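Local coordinates for surface protein VspA (Borrelia turicatae, PDB 1YJG) that is a variable outer-membrane lipoprotein, captured here as its helical core, and probably lets the spirochaete evade host immunity through switching among antigenically distinct surface proteins, at residues A9-V14 against T144-A149; H18-S23 against I58-T63. All coordinates share one frame; numbering follows the deposited sequence.

Contact 1: residues A9-V14 against T144-A149; sequences AFAKSV and TSAEAA
Ala-146 puts its methyl group against three residues of 9-14, and the side-chain contacts are all apolar. The ring of Phe-10 receives it at the edge, near the ring plane, with CD2 and CE2 each 4.0 Å from Ala-146 CB. CG of Phe-10 lies anti to the backbone N (chi1 -173°), a setting that carries the ring across to the other helix. From the next turn, Val-14 brings CG2 to 4.1 Å from the same Ala-146 CB, while Ala-11 CB sits 4.4 Å from Ala-146 CB.

With alanine facing alanine the backbones come close: the CA atoms of Ala-11 and Ala-146 are 5.1 Å apart. The axes of the two segments approach to 8.8 Å and run nearly antiparallel, at 155°; they belong to helices 2-28 and 129-155, the first and last long helices of the bundle. Leu-78 and Ile-82 of helix 76-98 and Leu-68 of helix 48-69 also pack on Phe-10, placing its ring in the bundle interior.

Charge appears only outside this pairing, at the border between subunits, where Glu-147 OE2 forms a salt bridge to Lys-12 NZ of the second subunit.

Contact 2: residues H18-S23 against I58-T63; sequences HTLVKS and ISAVDT
Helical segments 18-23 and 58-63 run antiparallel, with 159° between their directions and axes that come no nearer than 9.6 Å. The closest CA atoms belong to Leu-20 and Val-61, 6.9 Å apart, so side chains rather than backbones bridge the interface.

Leu-20 and Val-61 carry most of it. They pass alongside each other in opposite directions, and CG2 of Val-61 is the branch that touches, lying 3.7 Å from Leu-20 CB and 3.9 Å from Leu-20 CD1. With its CG set anti to the carbonyl carbon (chi1 -70°) and the chain then extended, Leu-20 sends CD1 on toward Ala-60, where CD1 meets Ala-60 CB at 4.5 Å. Val-21 approaches the same valine methyl from the neighbouring position on its helix, Val-21 CG2 to Val-61 CG2 at 4.2 Å. All four of these residues are buried.

Two hydroxyls, of Ser-23 and Thr-63, turn back on their own helices. Ser-23 OG donates to Leu-20 O at 2.6 Å, and Thr-63 OG1 reaches Ser-59 O from the face of that carbonyl opposite to Thr-63 N, so the oxygen takes two bonds.

The pair joins helix 2-28 to helix 48-69 within the antiparallel helical bundle of the Vsp core, the two long helices being linked through the small hairpin of strands 33-36 and 39-42. Helix 129-155 closes over Val-21 through Asn-136, helix 76-98 receives the salt bridge from Asp-62 to Lys-86, and Thr-19 of the second subunit packs on Leu-20.

In the fold
Both contacts use helix 2-28, but successive parts of it face different partners: 9-14 meets the last long helix, 129-155, while 18-23 meets helix 48-69. The centre of contact 1 lies about 16 Å from the centre of the chain, near the end of the bundle where the two termini come together; that of contact 2 lies about 4 Å from it. Both are buried and antiparallel, and contact 2 is nested in the loop closed by contact 1. Small residues bring the helices close in contact 1, whereas branched aliphatic side chains fill a wider separation in contact 2. The second subunit meets contact 1 through charge, and contact 2 through packing and a hydrogen bond.

Contact 1: residues A9-V14 against T144-A149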
# COMPACT_ATOMS: atom_id res chain seq x y z
N ALA A 9 17.73 0.48 -8.49
CA ALA A 9 17.32 -0.50 -7.50
C ALA A 9 16.94 0.17 -6.17
O ALA A 9 15.90 -0.12 -5.58
CB ALA A 9 18.44 -1.54 -7.29
N PHE A 10 17.78 1.11 -5.73
CA PHE A 10 17.55 1.83 -4.48
C PHE A 10 16.28 2.66 -4.55
O PHE A 10 15.51 2.72 -3.60
CB PHE A 10 18.74 2.73 -4.16
CG PHE A 10 18.66 3.37 -2.82
CD1 PHE A 10 19.00 2.66 -1.68
CD2 PHE A 10 18.22 4.68 -2.69
CE1 PHE A 10 18.90 3.25 -0.42
CE2 PHE A 10 18.12 5.28 -1.43
CZ PHE A 10 18.45 4.57 -0.30
N ALA A 11 16.08 3.32 -5.68
CA ALA A 11 14.92 4.16 -5.91
C ALA A 11 13.65 3.31 -5.90
O ALA A 11 12.61 3.75 -5.43
CB ALA A 11 15.05 4.89 -7.22
N LYS A 12 13.75 2.10 -6.44
CA LYS A 12 12.62 1.17 -6.50
C LYS A 12 12.18 0.80 -5.10
O LYS A 12 11.00 0.68 -4.83
CB LYS A 12 13.02 -0.14 -7.19
CG LYS A 12 12.87 -0.17 -8.69
CD LYS A 12 13.47 -1.46 -9.28
CE LYS A 12 12.76 -2.72 -8.78
NZ LYS A 12 13.41 -4.00 -9.24
N SER A 13 13.16 0.57 -4.23
CA SER A 13 12.93 0.19 -2.85
C SER A 13 12.32 1.31 -2.05
O SER A 13 11.44 1.08 -1.22
CB SER A 13 14.25 -0.24 -2.19
OG SER A 13 14.66 -1.50 -2.68
N VAL A 14 12.79 2.53 -2.30
CA VAL A 14 12.29 3.71 -1.61
C VAL A 14 10.87 4.02 -2.11
O VAL A 14 9.99 4.36 -1.31
CB VAL A 14 13.23 4.91 -1.78
CG1 VAL A 14 12.62 6.19 -1.19
CG2 VAL A 14 14.57 4.63 -1.12
N THR A 144 12.84 11.90 -2.68
CA THR A 144 13.42 12.99 -3.46
C THR A 144 14.90 12.75 -3.67
O THR A 144 15.38 12.88 -4.79
CB THR A 144 13.18 14.33 -2.75
OG1 THR A 144 11.78 14.61 -2.75
CG2 THR A 144 13.79 15.50 -3.52
N SER A 145 15.61 12.35 -2.62
CA SER A 145 17.05 12.07 -2.71
C SER A 145 17.34 10.86 -3.58
O SER A 145 18.31 10.84 -4.31
CB SER A 145 17.67 11.84 -1.34
OG SER A 145 17.53 12.99 -0.54
N ALA A 146 16.48 9.85 -3.49
CA ALA A 146 16.65 8.64 -4.26
C ALA A 146 16.39 8.90 -5.74
O ALA A 146 17.07 8.35 -6.60
CB ALA A 146 15.73 7.56 -3.76
N GLU A 147 15.40 9.73 -6.05
CA GLU A 147 15.07 10.03 -7.44
C GLU A 147 16.15 10.93 -8.04
O GLU A 147 16.52 10.74 -9.20
CB GLU A 147 13.64 10.59 -7.57
CG GLU A 147 12.63 9.44 -7.69
CD GLU A 147 11.18 9.85 -7.54
OE1 GLU A 147 10.88 11.05 -7.37
OE2 GLU A 147 10.31 8.96 -7.60
N ALA A 148 16.70 11.85 -7.25
CA ALA A 148 17.76 12.73 -7.74
C ALA A 148 18.99 11.89 -8.11
O ALA A 148 19.68 12.21 -9.08
CB ALA A 148 18.12 13.82 -6.72
N ALA A 149 19.27 10.81 -7.37
CA ALA A 149 20.42 9.94 -7.67
C ALA A 149 20.20 9.20 -8.98
O ALA A 149 21.15 8.89 -9.71
CB ALA A 149 20.68 8.96 -6.54

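Contact 2: residues H18-S23 against I58-T63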
# COMPACT_ATOMS: atom_id res chain seq x y z
N HIS A 18 7.48 4.38 0.04
CA HIS A 18 6.75 5.63 -0.09
C HIS A 18 5.28 5.35 -0.37
O HIS A 18 4.39 5.92 0.28
CB HIS A 18 7.37 6.45 -1.21
CG HIS A 18 6.77 7.81 -1.39
ND1 HIS A 18 5.77 8.06 -2.31
CD2 HIS A 18 7.07 9.00 -0.83
CE1 HIS A 18 5.46 9.34 -2.28
NE2 HIS A 18 6.24 9.94 -1.39
N THR A 19 5.04 4.44 -1.31
CA THR A 19 3.68 4.06 -1.67
C THR A 19 2.95 3.46 -0.47
O THR A 19 1.82 3.86 -0.17
CB THR A 19 3.69 3.09 -2.84
OG1 THR A 19 4.01 3.80 -4.05
CG2 THR A 19 2.30 2.51 -3.08
N LEU A 20 3.59 2.51 0.22
CA LEU A 20 2.98 1.89 1.39
C LEU A 20 2.55 2.93 2.45
O LEU A 20 1.50 2.80 3.06
CB LEU A 20 3.92 0.88 2.03
CG LEU A 20 4.18 -0.41 1.25
CD1 LEU A 20 5.10 -1.31 2.04
CD2 LEU A 20 2.88 -1.15 0.95
N VAL A 21 3.39 3.94 2.66
CA VAL A 21 3.13 4.99 3.63
C VAL A 21 1.89 5.81 3.21
O VAL A 21 1.00 6.06 4.02
CB VAL A 21 4.37 5.90 3.84
CG1 VAL A 21 4.03 7.16 4.64
CG2 VAL A 21 5.48 5.12 4.53
N LYS A 22 1.84 6.17 1.93
CA LYS A 22 0.73 6.92 1.37
C LYS A 22 -0.54 6.07 1.35
O LYS A 22 -1.66 6.63 1.41
CB LYS A 22 1.04 7.39 -0.05
CG LYS A 22 2.27 8.30 -0.20
CD LYS A 22 2.22 9.52 0.71
CE LYS A 22 3.51 10.32 0.57
NZ LYS A 22 3.56 11.48 1.48
N SER A 23 -0.38 4.75 1.28
CA SER A 23 -1.50 3.81 1.24
C SER A 23 -2.32 3.92 2.51
O SER A 23 -3.50 3.60 2.50
CB SER A 23 -1.04 2.35 0.99
OG SER A 23 -0.65 1.66 2.17
N ILE A 58 2.64 -0.69 8.11
CA ILE A 58 3.78 0.07 8.65
C ILE A 58 4.86 -0.87 9.17
O ILE A 58 6.02 -0.49 9.20
CB ILE A 58 3.34 1.13 9.71
CG1 ILE A 58 2.38 2.14 9.08
CG2 ILE A 58 4.55 1.89 10.26
CD1 ILE A 58 2.88 2.79 7.81
N SER A 59 4.48 -2.10 9.55
CA SER A 59 5.45 -3.09 10.03
C SER A 59 6.25 -3.55 8.83
O SER A 59 7.45 -3.77 8.94
CB SER A 59 4.77 -4.30 10.69
OG SER A 59 4.23 -3.94 11.94
N ALA A 60 5.59 -3.68 7.68
CA ALA A 60 6.25 -4.10 6.44
C ALA A 60 7.22 -3.00 6.04
O ALA A 60 8.32 -3.28 5.59
CB ALA A 60 5.24 -4.36 5.33
N VAL A 61 6.79 -1.75 6.21
CA VAL A 61 7.61 -0.59 5.89
C VAL A 61 8.89 -0.60 6.73
O VAL A 61 9.99 -0.41 6.21
CB VAL A 61 6.86 0.71 6.19
CG1 VAL A 61 7.82 1.89 6.28
CG2 VAL A 61 5.83 0.97 5.14
N ASP A 62 8.73 -0.84 8.03
CA ASP A 62 9.85 -0.89 8.98
C ASP A 62 10.86 -1.98 8.60
O ASP A 62 12.07 -1.76 8.65
CB ASP A 62 9.33 -1.15 10.40
CG ASP A 62 10.35 -0.79 11.46
OD1 ASP A 62 10.49 0.42 11.78
OD2 ASP A 62 11.06 -1.64 12.04
N THR A 63 10.35 -3.15 8.21
CA THR A 63 11.19 -4.28 7.81
C THR A 63 11.98 -3.93 6.54
O THR A 63 13.14 -4.27 6.43
CB THR A 63 10.32 -5.51 7.55
OG1 THR A 63 9.68 -5.92 8.77
CG2 THR A 63 11.16 -6.73 7.14